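Local coordinates for triphenylmethane reductase (PDB 2JL1), which binds NADP(H) in a Rossmann-type domain of the NmrA-like family and probably uses it to reduce triphenylmethane dyes, at residues V16-L21 with A43-E48; V162-S167 with A250-I255; T205-A210 with V221-V226. One frame throughout, in Å; residues are numbered along the deposited sequence.

Contact 1 (V16-L21 with A43-E48); sequences VIQHLL and ADQGVE
Ile17 and Val47 stand opposite each other with their CA atoms 8.7 Å apart, and Leu21, four residues further on, faces Gln45 at a similar spacing of 8.9 Å, so the backbones are kept well separated and the side chains bridge them. The polar bridge is a paired amide contact. Gln18 NE2 donates to Gln45 OE1 over 2.9 Å, meeting an in-plane lone pair of that oxygen, while Gln45 NE2 returns a longer, straighter bond of 3.3 Å to Gln18 OE1. The two amide planes differ by only 10°. Gln18 reaches this position because its chain bends at chi2 (-51°), whereas Gln45 runs extended beyond CG. Leu21 CD1 lies 3.5 Å from Gln45 NE2, an apolar methyl beside the amide pair. The apolar part is Val47 CG2, which meets Leu21 CD2 at 3.9 Å and Ile17 CG2 at 4.2 Å. Between Gln45 and Val47 the chain turns at Gly46, whose positive phi closes the preceding helix in a Schellman motif. The contact thus joins the first helix of the Rossmann fold, 11-20, to the turn between helix 40-44 and edge strand 48-51; Ile17, Leu21 and Val47 also rest on strand 29-33.

Contact 2 (V162-S167 with A250-I255); sequences VTNAGS and AIYDAI
Thr163 meets the ring of Tyr252 over its face: CB lies 3.8 Å from the ring centroid and only 7° off the normal, a CH-pi contact, and the methyl CG2 continues toward the phenol end, 3.8 Å from CZ. A second neighbour approaches the same ring at its edge. Asn164 OD1 sits near the ring plane, 3.2 Å from Tyr252 CD2 and close to CB as well, with the amide turned almost perpendicular to the ring (85°). This oxygen and Asn164 N are buried and have no hydrogen-bonding partner in the model, so carbon-bound hydrogens of Tyr252 are what OD1 meets. Ala165 follows with its CA 3.4 Å from Tyr252 O in a CA-H...O contact, while its CB packs on Ile255 CG2 at 4.0 Å.

Outside this first layer, polar groups fix the pieces. With chi1 at 80°, Thr163 turns its methyl onto the ring and sends OG1 back to accept from Ala165 N at 3.0 Å, an ST turn; the same oxygen is hydrogen-bonded to His223. Asn164 ND2 binds the helix carbonyl of Ala249 and also donates to a water, 3.0 Å away, that probably reaches Asp253 as well. Asp253 itself forms a salt bridge with Lys257. Another water links Tyr252 OH to Val162 O. Strand 160-163 belongs, with 222-225, to a small two-stranded parallel sheet separate from the seven-stranded Rossmann sheet, and helix 242-256 docks on its end and on the loop after it. Phe206 of helix 206-217 meets Tyr252 edge-to-face, Phe147 of helix 144-147 touches both Tyr252 and Ile255, and helix 228-237 packs against Asn164 and Tyr252 through Glu231.

Contact 3 (T205-A210 with V221-V226); sequences TFDELA and VVHQPV
His223 and Asp207 supply the hydrogen bond across this contact: ND1 donates to OD1 over 3.1 Å with an N-H...O angle of 145°. OD1 lies in the plane of the imidazole, at its edge, yet the nitrogen approaches from above the carboxylate plane, the two groups being turned 75° apart. The other ring nitrogen, NE2, is hydrogen-bonded to Thr163, so both nitrogens are engaged and the ring's rotation is fixed. A chi1 of 174° extends the imidazole toward the helix, where one face takes a CH-pi contact: Phe206 CB lies over the ring centre, 3.5 Å from the centroid. The packing contacts centre on Ala210, whose CB comes 3.5 Å from His223 N and 4.3 Å from Val221 CG1, close against the strand backbone. Nearby, Ser214 OG ties the carbonyl of Ala210 to the amide of Val221. Thr205 begins the helix as N-cap, its OG1 accepting a weak bond from Glu208 N. The helical segment 206-210 runs roughly antiparallel to strand 222-225, the two axes coming within 6.9 Å. The strand pairs in parallel with strand 160-163, and Phe206 and Leu209 touch Thr163 and Ile161 there.

How the contacts relate
From the N terminus, contact 1 comes first: it closes the short loop that carries strand 29-33 between helix 11-20 and the turn before strand 48-51, at one edge of the large parallel sheet. It is complete before the others begin and lies across the chain's centre from them, their centres about 37 and 38 Å from its own. Contact 2 spans a much longer excursion, from strand 160-163 to helix 242-256, and contact 3 is nested inside it, bringing strand 222-225 back against helix 206-217. These two touch. Their strands are neighbours in the small two-stranded sheet, with Val226 N hydrogen-bonded to Thr163 O, so helices 206-217 and 242-256 are tied to one substructure.

Contact 1 (V16-L21 with A43-E48)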
ATOM      1  N   VAL A  16      11.828 -17.346 -15.442  1.00 24.74           N
ATOM      2  CA  VAL A  16      12.341 -16.019 -15.819  1.00 23.77           C
ATOM      3  C   VAL A  16      13.841 -16.140 -16.138  1.00 24.38           C
ATOM      4  O   VAL A  16      14.305 -15.640 -17.157  1.00 24.49           O
ATOM      5  CB  VAL A  16      12.094 -14.926 -14.718  1.00 24.11           C
ATOM      6  CG1 VAL A  16      12.951 -13.672 -14.974  1.00 23.16           C
ATOM      7  CG2 VAL A  16      10.633 -14.496 -14.694  1.00 21.80           C
ATOM      8  N   ILE A  17      14.574 -16.815 -15.260  1.00 24.15           N
ATOM      9  CA  ILE A  17      15.998 -17.061 -15.468  1.00 24.51           C
ATOM     10  C   ILE A  17      16.264 -17.858 -16.748  1.00 25.17           C
ATOM     11  O   ILE A  17      17.174 -17.519 -17.513  1.00 25.63           O
ATOM     12  CB  ILE A  17      16.633 -17.656 -14.201  1.00 24.67           C
ATOM     13  CG1 ILE A  17      16.672 -16.544 -13.140  1.00 25.19           C
ATOM     14  CG2 ILE A  17      18.044 -18.272 -14.492  1.00 23.51           C
ATOM     15  CD1 ILE A  17      17.134 -16.949 -11.790  1.00 27.31           C
ATOM     16  N   GLN A  18      15.449 -18.884 -17.005  1.00 25.22           N
ATOM     17  CA  GLN A  18      15.613 -19.665 -18.236  1.00 25.66           C
ATOM     18  C   GLN A  18      15.364 -18.843 -19.493  1.00 25.50           C
ATOM     19  O   GLN A  18      16.085 -18.987 -20.487  1.00 24.18           O
ATOM     20  CB  GLN A  18      14.784 -20.955 -18.188  1.00 26.69           C
ATOM     21  CG  GLN A  18      15.353 -21.963 -17.171  1.00 29.13           C
ATOM     22  CD  GLN A  18      16.867 -22.234 -17.353  1.00 32.32           C
ATOM     23  OE1 GLN A  18      17.319 -22.550 -18.454  1.00 34.60           O
ATOM     24  NE2 GLN A  18      17.642 -22.117 -16.265  1.00 32.30           N
ATOM     25  N   HIS A  19      14.371 -17.947 -19.441  1.00 24.90           N
ATOM     26  CA  HIS A  19      14.154 -16.982 -20.525  1.00 25.27           C
ATOM     27  C   HIS A  19      15.243 -15.900 -20.635  1.00 25.18           C
ATOM     28  O   HIS A  19      15.629 -15.526 -21.747  1.00 25.33           O
ATOM     29  CB  HIS A  19      12.768 -16.340 -20.395  1.00 24.94           C
ATOM     30  CG  HIS A  19      11.646 -17.274 -20.729  1.00 26.17           C
ATOM     31  ND1 HIS A  19      11.379 -17.685 -22.018  1.00 27.56           N
ATOM     32  CD2 HIS A  19      10.732 -17.890 -19.941  1.00 27.42           C
ATOM     33  CE1 HIS A  19      10.350 -18.514 -22.011  1.00 27.17           C
ATOM     34  NE2 HIS A  19       9.933 -18.645 -20.763  1.00 28.92           N
ATOM     35  N   LEU A  20      15.734 -15.396 -19.497  1.00 25.10           N
ATOM     36  CA  LEU A  20      16.845 -14.429 -19.498  1.00 25.20           C
ATOM     37  C   LEU A  20      18.117 -15.029 -20.096  1.00 25.71           C
ATOM     38  O   LEU A  20      18.878 -14.333 -20.781  1.00 25.38           O
ATOM     39  CB  LEU A  20      17.140 -13.897 -18.082  1.00 25.38           C
ATOM     40  CG  LEU A  20      16.131 -12.899 -17.490  1.00 24.62           C
ATOM     41  CD1 LEU A  20      16.438 -12.556 -16.030  1.00 23.63           C
ATOM     42  CD2 LEU A  20      16.092 -11.651 -18.351  1.00 22.44           C
ATOM     43  N   LEU A  21      18.334 -16.317 -19.842  1.00 26.16           N
ATOM     44  CA  LEU A  21      19.515 -17.034 -20.361  1.00 27.39           C
ATOM     45  C   LEU A  21      19.517 -17.137 -21.890  1.00 28.36           C
ATOM     46  O   LEU A  21      20.557 -17.371 -22.493  1.00 28.21           O
ATOM     47  CB  LEU A  21      19.669 -18.417 -19.698  1.00 26.69           C
ATOM     48  CG  LEU A  21      20.180 -18.452 -18.242  1.00 26.23           C
ATOM     49  CD1 LEU A  21      20.009 -19.844 -17.570  1.00 25.36           C
ATOM     50  CD2 LEU A  21      21.629 -18.002 -18.143  1.00 27.42           C
ATOM     51  N   ALA A  43      23.643 -22.235 -10.432  1.00 43.59           N
ATOM     52  CA  ALA A  43      25.067 -21.904 -10.381  1.00 43.23           C
ATOM     53  C   ALA A  43      25.866 -22.660 -11.441  1.00 43.19           C
ATOM     54  O   ALA A  43      26.855 -22.143 -11.973  1.00 43.33           O
ATOM     55  CB  ALA A  43      25.623 -22.170  -8.996  1.00 43.55           C
ATOM     56  N   ASP A  44      25.422 -23.879 -11.751  1.00 42.76           N
ATOM     57  CA  ASP A  44      26.028 -24.694 -12.807  1.00 42.04           C
ATOM     58  C   ASP A  44      25.879 -24.045 -14.184  1.00 41.31           C
ATOM     59  O   ASP A  44      26.723 -24.238 -15.064  1.00 41.35           O
ATOM     60  CB  ASP A  44      25.413 -26.099 -12.806  1.00 42.18           C
ATOM     61  CG  ASP A  44      25.838 -26.925 -11.596  1.00 42.57           C
ATOM     62  OD1 ASP A  44      27.013 -26.823 -11.172  1.00 43.34           O
ATOM     63  OD2 ASP A  44      25.001 -27.688 -11.073  1.00 43.80           O
ATOM     64  N   GLN A  45      24.813 -23.262 -14.357  1.00 40.19           N
ATOM     65  CA  GLN A  45      24.565 -22.554 -15.615  1.00 39.11           C
ATOM     66  C   GLN A  45      25.337 -21.231 -15.728  1.00 38.15           C
ATOM     67  O   GLN A  45      25.263 -20.551 -16.753  1.00 37.96           O
ATOM     68  CB  GLN A  45      23.066 -22.328 -15.811  1.00 39.23           C
ATOM     69  CG  GLN A  45      22.295 -23.606 -16.022  1.00 40.21           C
ATOM     70  CD  GLN A  45      20.817 -23.365 -16.160  1.00 41.59           C
ATOM     71  OE1 GLN A  45      20.103 -23.215 -15.168  1.00 42.23           O
ATOM     72  NE2 GLN A  45      20.341 -23.335 -17.399  1.00 42.14           N
ATOM     73  N   GLY A  46      26.069 -20.879 -14.670  1.00 36.97           N
ATOM     74  CA  GLY A  46      26.889 -19.667 -14.647  1.00 35.31           C
ATOM     75  C   GLY A  46      26.162 -18.449 -14.095  1.00 33.83           C
ATOM     76  O   GLY A  46      26.641 -17.323 -14.228  1.00 33.51           O
ATOM     77  N   VAL A  47      25.000 -18.674 -13.482  1.00 32.79           N
ATOM     78  CA  VAL A  47      24.228 -17.607 -12.853  1.00 31.37           C
ATOM     79  C   VAL A  47      24.715 -17.433 -11.419  1.00 30.84           C
ATOM     80  O   VAL A  47      24.801 -18.402 -10.664  1.00 29.90           O
ATOM     81  CB  VAL A  47      22.700 -17.898 -12.884  1.00 31.73           C
ATOM     82  CG1 VAL A  47      21.905 -16.796 -12.147  1.00 31.51           C
ATOM     83  CG2 VAL A  47      22.203 -18.034 -14.321  1.00 31.21           C
ATOM     84  N   GLU A  48      25.046 -16.193 -11.057  1.00 30.25           N
ATOM     85  CA  GLU A  48      25.476 -15.866  -9.697  1.00 29.89           C
ATOM     86  C   GLU A  48      24.305 -15.995  -8.729  1.00 28.45           C
ATOM     87  O   GLU A  48      23.216 -15.484  -8.989  1.00 29.04           O
ATOM     88  CB  GLU A  48      26.054 -14.444  -9.634  1.00 29.65           C
ATOM     89  CG  GLU A  48      26.690 -14.087  -8.272  1.00 30.97           C
ATOM     90  CD  GLU A  48      26.998 -12.604  -8.119  1.00 32.07           C
ATOM     91  OE1 GLU A  48      27.115 -12.125  -6.969  1.00 34.06           O
ATOM     92  OE2 GLU A  48      27.117 -11.907  -9.149  1.00 34.78           O
TER

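Contact 2 (V162-S167 with A250-I255)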
ATOM      1  N   VAL A 162     -14.806 -30.878 -11.336  1.00 22.74           N
ATOM      2  CA  VAL A 162     -15.739 -30.386 -10.315  1.00 23.01           C
ATOM      3  C   VAL A 162     -15.238 -29.037  -9.770  1.00 22.86           C
ATOM      4  O   VAL A 162     -14.104 -28.939  -9.259  1.00 23.41           O
ATOM      5  CB  VAL A 162     -15.920 -31.443  -9.160  1.00 22.86           C
ATOM      6  CG1 VAL A 162     -16.907 -30.960  -8.096  1.00 22.70           C
ATOM      7  CG2 VAL A 162     -16.404 -32.762  -9.710  1.00 22.95           C
ATOM      8  N   THR A 163     -16.033 -27.983  -9.952  1.00 22.35           N
ATOM      9  CA  THR A 163     -15.673 -26.648  -9.455  1.00 21.21           C
ATOM     10  C   THR A 163     -16.902 -25.937  -8.956  1.00 21.39           C
ATOM     11  O   THR A 163     -18.002 -26.275  -9.340  1.00 21.09           O
ATOM     12  CB  THR A 163     -15.151 -25.713 -10.592  1.00 20.22           C
ATOM     13  OG1 THR A 163     -16.267 -25.188 -11.320  1.00 21.86           O
ATOM     14  CG2 THR A 163     -14.238 -26.437 -11.542  1.00 19.59           C
ATOM     15  N   ASN A 164     -16.708 -24.899  -8.152  1.00 21.65           N
ATOM     16  CA  ASN A 164     -17.803 -23.972  -7.870  1.00 21.39           C
ATOM     17  C   ASN A 164     -17.662 -22.643  -8.625  1.00 21.32           C
ATOM     18  O   ASN A 164     -18.125 -21.614  -8.139  1.00 21.38           O
ATOM     19  CB  ASN A 164     -17.943 -23.728  -6.355  1.00 20.47           C
ATOM     20  CG  ASN A 164     -16.638 -23.308  -5.704  1.00 22.47           C
ATOM     21  OD1 ASN A 164     -15.609 -23.948  -5.899  1.00 22.82           O
ATOM     22  ND2 ASN A 164     -16.672 -22.232  -4.917  1.00 25.16           N
ATOM     23  N   ALA A 165     -17.092 -22.686  -9.835  1.00 21.01           N
ATOM     24  CA  ALA A 165     -16.847 -21.482 -10.649  1.00 21.17           C
ATOM     25  C   ALA A 165     -18.001 -21.082 -11.557  1.00 21.04           C
ATOM     26  O   ALA A 165     -17.970 -20.012 -12.162  1.00 20.85           O
ATOM     27  CB  ALA A 165     -15.584 -21.660 -11.497  1.00 20.10           C
ATOM     28  N   GLY A 166     -19.018 -21.926 -11.661  1.00 21.91           N
ATOM     29  CA  GLY A 166     -20.086 -21.728 -12.632  1.00 21.51           C
ATOM     30  C   GLY A 166     -19.554 -21.500 -14.039  1.00 22.21           C
ATOM     31  O   GLY A 166     -18.672 -22.237 -14.525  1.00 23.04           O
ATOM     32  N   SER A 167     -20.082 -20.458 -14.682  1.00 20.76           N
ATOM     33  CA  SER A 167     -19.688 -20.079 -16.010  1.00 22.07           C
ATOM     34  C   SER A 167     -18.786 -18.857 -15.934  1.00 20.78           C
ATOM     35  O   SER A 167     -18.686 -18.106 -16.884  1.00 21.83           O
ATOM     36  CB  SER A 167     -20.935 -19.792 -16.868  1.00 22.27           C
ATOM     37  OG  SER A 167     -21.612 -18.633 -16.405  1.00 27.18           O
ATOM     38  N   ALA A 250     -12.216 -20.872  -2.798  1.00 23.70           N
ATOM     39  CA  ALA A 250     -12.394 -19.424  -2.731  1.00 24.11           C
ATOM     40  C   ALA A 250     -12.033 -18.789  -4.071  1.00 24.16           C
ATOM     41  O   ALA A 250     -12.640 -17.796  -4.482  1.00 24.82           O
ATOM     42  CB  ALA A 250     -11.573 -18.810  -1.596  1.00 23.69           C
ATOM     43  N   ILE A 251     -11.045 -19.368  -4.745  1.00 24.13           N
ATOM     44  CA  ILE A 251     -10.606 -18.863  -6.052  1.00 25.73           C
ATOM     45  C   ILE A 251     -11.705 -19.152  -7.091  1.00 24.00           C
ATOM     46  O   ILE A 251     -12.007 -18.302  -7.929  1.00 23.86           O
ATOM     47  CB  ILE A 251      -9.227 -19.472  -6.455  1.00 26.02           C
ATOM     48  CG1 ILE A 251      -8.102 -18.789  -5.648  1.00 27.65           C
ATOM     49  CG2 ILE A 251      -8.948 -19.296  -7.944  1.00 29.05           C
ATOM     50  CD1 ILE A 251      -6.702 -19.522  -5.753  1.00 29.55           C
ATOM     51  N   TYR A 252     -12.317 -20.339  -7.020  1.00 23.18           N
ATOM     52  CA  TYR A 252     -13.425 -20.661  -7.922  1.00 22.68           C
ATOM     53  C   TYR A 252     -14.606 -19.721  -7.662  1.00 22.52           C
ATOM     54  O   TYR A 252     -15.258 -19.274  -8.580  1.00 21.97           O
ATOM     55  CB  TYR A 252     -13.888 -22.097  -7.713  1.00 22.39           C
ATOM     56  CG  TYR A 252     -12.986 -23.179  -8.276  1.00 22.70           C
ATOM     57  CD1 TYR A 252     -12.253 -22.989  -9.452  1.00 22.92           C
ATOM     58  CD2 TYR A 252     -12.938 -24.428  -7.667  1.00 23.31           C
ATOM     59  CE1 TYR A 252     -11.455 -24.011  -9.977  1.00 23.78           C
ATOM     60  CE2 TYR A 252     -12.149 -25.464  -8.179  1.00 24.92           C
ATOM     61  CZ  TYR A 252     -11.412 -25.242  -9.331  1.00 25.34           C
ATOM     62  OH  TYR A 252     -10.666 -26.268  -9.835  1.00 26.43           O
ATOM     63  N   ASP A 253     -14.855 -19.405  -6.401  1.00 22.31           N
ATOM     64  CA  ASP A 253     -15.985 -18.530  -6.056  1.00 23.08           C
ATOM     65  C   ASP A 253     -15.748 -17.116  -6.609  1.00 21.87           C
ATOM     66  O   ASP A 253     -16.663 -16.492  -7.137  1.00 21.88           O
ATOM     67  CB  ASP A 253     -16.210 -18.519  -4.523  1.00 23.54           C
ATOM     68  CG  ASP A 253     -17.405 -17.675  -4.115  1.00 25.11           C
ATOM     69  OD1 ASP A 253     -17.198 -16.581  -3.568  1.00 29.84           O
ATOM     70  OD2 ASP A 253     -18.547 -18.088  -4.363  1.00 27.29           O
ATOM     71  N   ALA A 254     -14.518 -16.625  -6.516  1.00 20.51           N
ATOM     72  CA  ALA A 254     -14.190 -15.298  -7.035  1.00 20.07           C
ATOM     73  C   ALA A 254     -14.400 -15.322  -8.553  1.00 19.78           C
ATOM     74  O   ALA A 254     -14.983 -14.410  -9.120  1.00 19.21           O
ATOM     75  CB  ALA A 254     -12.717 -14.916  -6.672  1.00 19.93           C
ATOM     76  N   ILE A 255     -13.939 -16.398  -9.187  1.00 18.95           N
ATOM     77  CA  ILE A 255     -14.134 -16.588 -10.623  1.00 20.25           C
ATOM     78  C   ILE A 255     -15.631 -16.568 -10.977  1.00 19.93           C
ATOM     79  O   ILE A 255     -16.019 -15.851 -11.917  1.00 20.31           O
ATOM     80  CB  ILE A 255     -13.396 -17.857 -11.159  1.00 20.47           C
ATOM     81  CG1 ILE A 255     -11.874 -17.640 -11.153  1.00 20.92           C
ATOM     82  CG2 ILE A 255     -13.869 -18.221 -12.608  1.00 18.51           C
ATOM     83  CD1 ILE A 255     -11.099 -18.965 -11.350  1.00 21.47           C
TER
HETATM   84  O   HOH W   1     -11.353 -29.106  -8.836  1.00 54.89           O
HETATM   85  O   HOH W   2     -19.083 -20.401  -5.009  1.00 28.14           O

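Contact 3 (T205-A210 with V221-V226)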
ATOM      1  N   THR A 205     -13.886 -20.889 -20.103  1.00 19.95           N
ATOM      2  CA  THR A 205     -14.727 -21.231 -18.987  1.00 18.68           C
ATOM      3  C   THR A 205     -14.385 -22.678 -18.662  1.00 19.15           C
ATOM      4  O   THR A 205     -13.713 -23.374 -19.469  1.00 19.76           O
ATOM      5  CB  THR A 205     -16.227 -21.105 -19.351  1.00 19.92           C
ATOM      6  OG1 THR A 205     -16.511 -21.949 -20.475  1.00 18.25           O
ATOM      7  CG2 THR A 205     -16.587 -19.626 -19.710  1.00 18.88           C
ATOM      8  N   PHE A 206     -14.865 -23.159 -17.528  1.00 18.62           N
ATOM      9  CA  PHE A 206     -14.613 -24.562 -17.182  1.00 19.65           C
ATOM     10  C   PHE A 206     -15.374 -25.564 -18.056  1.00 19.37           C
ATOM     11  O   PHE A 206     -14.870 -26.653 -18.324  1.00 18.83           O
ATOM     12  CB  PHE A 206     -14.803 -24.800 -15.688  1.00 19.68           C
ATOM     13  CG  PHE A 206     -13.659 -24.291 -14.876  1.00 21.27           C
ATOM     14  CD1 PHE A 206     -13.671 -22.995 -14.369  1.00 20.13           C
ATOM     15  CD2 PHE A 206     -12.525 -25.086 -14.671  1.00 23.69           C
ATOM     16  CE1 PHE A 206     -12.597 -22.506 -13.632  1.00 21.73           C
ATOM     17  CE2 PHE A 206     -11.412 -24.584 -13.936  1.00 20.99           C
ATOM     18  CZ  PHE A 206     -11.457 -23.291 -13.428  1.00 20.62           C
ATOM     19  N   ASP A 207     -16.564 -25.186 -18.525  1.00 20.73           N
ATOM     20  CA  ASP A 207     -17.233 -25.936 -19.594  1.00 21.73           C
ATOM     21  C   ASP A 207     -16.312 -26.178 -20.785  1.00 21.53           C
ATOM     22  O   ASP A 207     -16.217 -27.308 -21.266  1.00 22.33           O
ATOM     23  CB  ASP A 207     -18.510 -25.231 -20.062  1.00 23.14           C
ATOM     24  CG  ASP A 207     -19.697 -25.541 -19.186  1.00 25.32           C
ATOM     25  OD1 ASP A 207     -19.550 -26.254 -18.170  1.00 28.14           O
ATOM     26  OD2 ASP A 207     -20.806 -25.104 -19.537  1.00 29.84           O
ATOM     27  N   GLU A 208     -15.648 -25.121 -21.250  1.00 21.05           N
ATOM     28  CA  GLU A 208     -14.690 -25.168 -22.352  1.00 21.12           C
ATOM     29  C   GLU A 208     -13.480 -26.048 -22.028  1.00 21.03           C
ATOM     30  O   GLU A 208     -13.024 -26.812 -22.871  1.00 20.30           O
ATOM     31  CB  GLU A 208     -14.168 -23.769 -22.701  1.00 20.72           C
ATOM     32  CG  GLU A 208     -13.320 -23.789 -23.967  1.00 24.21           C
ATOM     33  CD  GLU A 208     -12.857 -22.427 -24.439  1.00 27.48           C
ATOM     34  OE1 GLU A 208     -13.246 -21.392 -23.847  1.00 22.35           O
ATOM     35  OE2 GLU A 208     -12.114 -22.412 -25.447  1.00 30.25           O
ATOM     36  N   LEU A 209     -12.953 -25.919 -20.806  1.00 19.94           N
ATOM     37  CA  LEU A 209     -11.869 -26.781 -20.376  1.00 19.50           C
ATOM     38  C   LEU A 209     -12.255 -28.259 -20.421  1.00 19.28           C
ATOM     39  O   LEU A 209     -11.433 -29.101 -20.800  1.00 20.65           O
ATOM     40  CB  LEU A 209     -11.399 -26.415 -18.948  1.00 19.30           C
ATOM     41  CG  LEU A 209     -10.200 -27.219 -18.405  1.00 18.96           C
ATOM     42  CD1 LEU A 209      -9.004 -27.148 -19.369  1.00 14.55           C
ATOM     43  CD2 LEU A 209      -9.802 -26.701 -17.022  1.00 18.86           C
ATOM     44  N   ALA A 210     -13.464 -28.587 -19.975  1.00 19.20           N
ATOM     45  CA  ALA A 210     -13.914 -29.995 -19.992  1.00 19.77           C
ATOM     46  C   ALA A 210     -14.031 -30.514 -21.431  1.00 20.27           C
ATOM     47  O   ALA A 210     -13.726 -31.697 -21.718  1.00 20.28           O
ATOM     48  CB  ALA A 210     -15.235 -30.158 -19.237  1.00 18.93           C
ATOM     49  N   VAL A 221     -15.507 -35.854 -20.607  1.00 23.32           N
ATOM     50  CA  VAL A 221     -15.357 -35.216 -19.290  1.00 22.57           C
ATOM     51  C   VAL A 221     -16.365 -34.050 -19.274  1.00 23.20           C
ATOM     52  O   VAL A 221     -16.384 -33.256 -20.204  1.00 23.87           O
ATOM     53  CB  VAL A 221     -13.898 -34.683 -19.073  1.00 22.54           C
ATOM     54  CG1 VAL A 221     -13.761 -33.926 -17.730  1.00 19.15           C
ATOM     55  CG2 VAL A 221     -12.880 -35.798 -19.167  1.00 21.41           C
ATOM     56  N   VAL A 222     -17.208 -33.971 -18.244  1.00 23.54           N
ATOM     57  CA  VAL A 222     -18.119 -32.833 -18.082  1.00 23.78           C
ATOM     58  C   VAL A 222     -17.604 -31.879 -16.996  1.00 23.69           C
ATOM     59  O   VAL A 222     -16.824 -32.271 -16.127  1.00 23.68           O
ATOM     60  CB  VAL A 222     -19.594 -33.266 -17.755  1.00 24.34           C
ATOM     61  CG1 VAL A 222     -20.150 -34.200 -18.832  1.00 25.74           C
ATOM     62  CG2 VAL A 222     -19.692 -33.920 -16.403  1.00 24.28           C
ATOM     63  N   HIS A 223     -17.999 -30.615 -17.066  1.00 23.57           N
ATOM     64  CA  HIS A 223     -17.823 -29.734 -15.933  1.00 23.17           C
ATOM     65  C   HIS A 223     -19.052 -29.912 -15.047  1.00 24.03           C
ATOM     66  O   HIS A 223     -20.168 -29.707 -15.499  1.00 22.88           O
ATOM     67  CB  HIS A 223     -17.693 -28.295 -16.390  1.00 23.63           C
ATOM     68  CG  HIS A 223     -17.651 -27.297 -15.270  1.00 22.08           C
ATOM     69  ND1 HIS A 223     -18.254 -26.060 -15.363  1.00 23.10           N
ATOM     70  CD2 HIS A 223     -17.101 -27.354 -14.037  1.00 21.72           C
ATOM     71  CE1 HIS A 223     -18.069 -25.395 -14.237  1.00 23.63           C
ATOM     72  NE2 HIS A 223     -17.367 -26.156 -13.419  1.00 23.21           N
ATOM     73  N   GLN A 224     -18.819 -30.286 -13.792  1.00 24.95           N
ATOM     74  CA  GLN A 224     -19.855 -30.548 -12.806  1.00 27.18           C
ATOM     75  C   GLN A 224     -19.827 -29.411 -11.786  1.00 27.35           C
ATOM     76  O   GLN A 224     -18.912 -29.327 -10.978  1.00 26.45           O
ATOM     77  CB  GLN A 224     -19.584 -31.909 -12.131  1.00 27.54           C
ATOM     78  CG  GLN A 224     -20.649 -32.397 -11.164  1.00 30.41           C
ATOM     79  CD  GLN A 224     -20.261 -33.718 -10.485  1.00 32.79           C
ATOM     80  OE1 GLN A 224     -19.725 -34.628 -11.127  1.00 37.38           O
ATOM     81  NE2 GLN A 224     -20.532 -33.821  -9.178  1.00 37.15           N
ATOM     82  N   PRO A 225     -20.844 -28.522 -11.831  1.00 28.62           N
ATOM     83  CA  PRO A 225     -20.851 -27.305 -11.025  1.00 28.84           C
ATOM     84  C   PRO A 225     -21.431 -27.623  -9.648  1.00 28.26           C
ATOM     85  O   PRO A 225     -22.444 -28.325  -9.549  1.00 29.33           O
ATOM     86  CB  PRO A 225     -21.769 -26.377 -11.839  1.00 28.72           C
ATOM     87  CG  PRO A 225     -22.822 -27.359 -12.426  1.00 30.43           C
ATOM     88  CD  PRO A 225     -22.079 -28.661 -12.646  1.00 28.63           C
ATOM     89  N   VAL A 226     -20.754 -27.196  -8.591  1.00 27.52           N
ATOM     90  CA  VAL A 226     -21.241 -27.460  -7.221  1.00 26.12           C
ATOM     91  C   VAL A 226     -21.174 -26.179  -6.416  1.00 26.03           C
ATOM     92  O   VAL A 226     -20.659 -25.187  -6.902  1.00 25.00           O
ATOM     93  CB  VAL A 226     -20.441 -28.590  -6.492  1.00 26.22           C
ATOM     94  CG1 VAL A 226     -20.633 -29.945  -7.190  1.00 25.05           C
ATOM     95  CG2 VAL A 226     -18.966 -28.242  -6.385  1.00 25.39           C
TER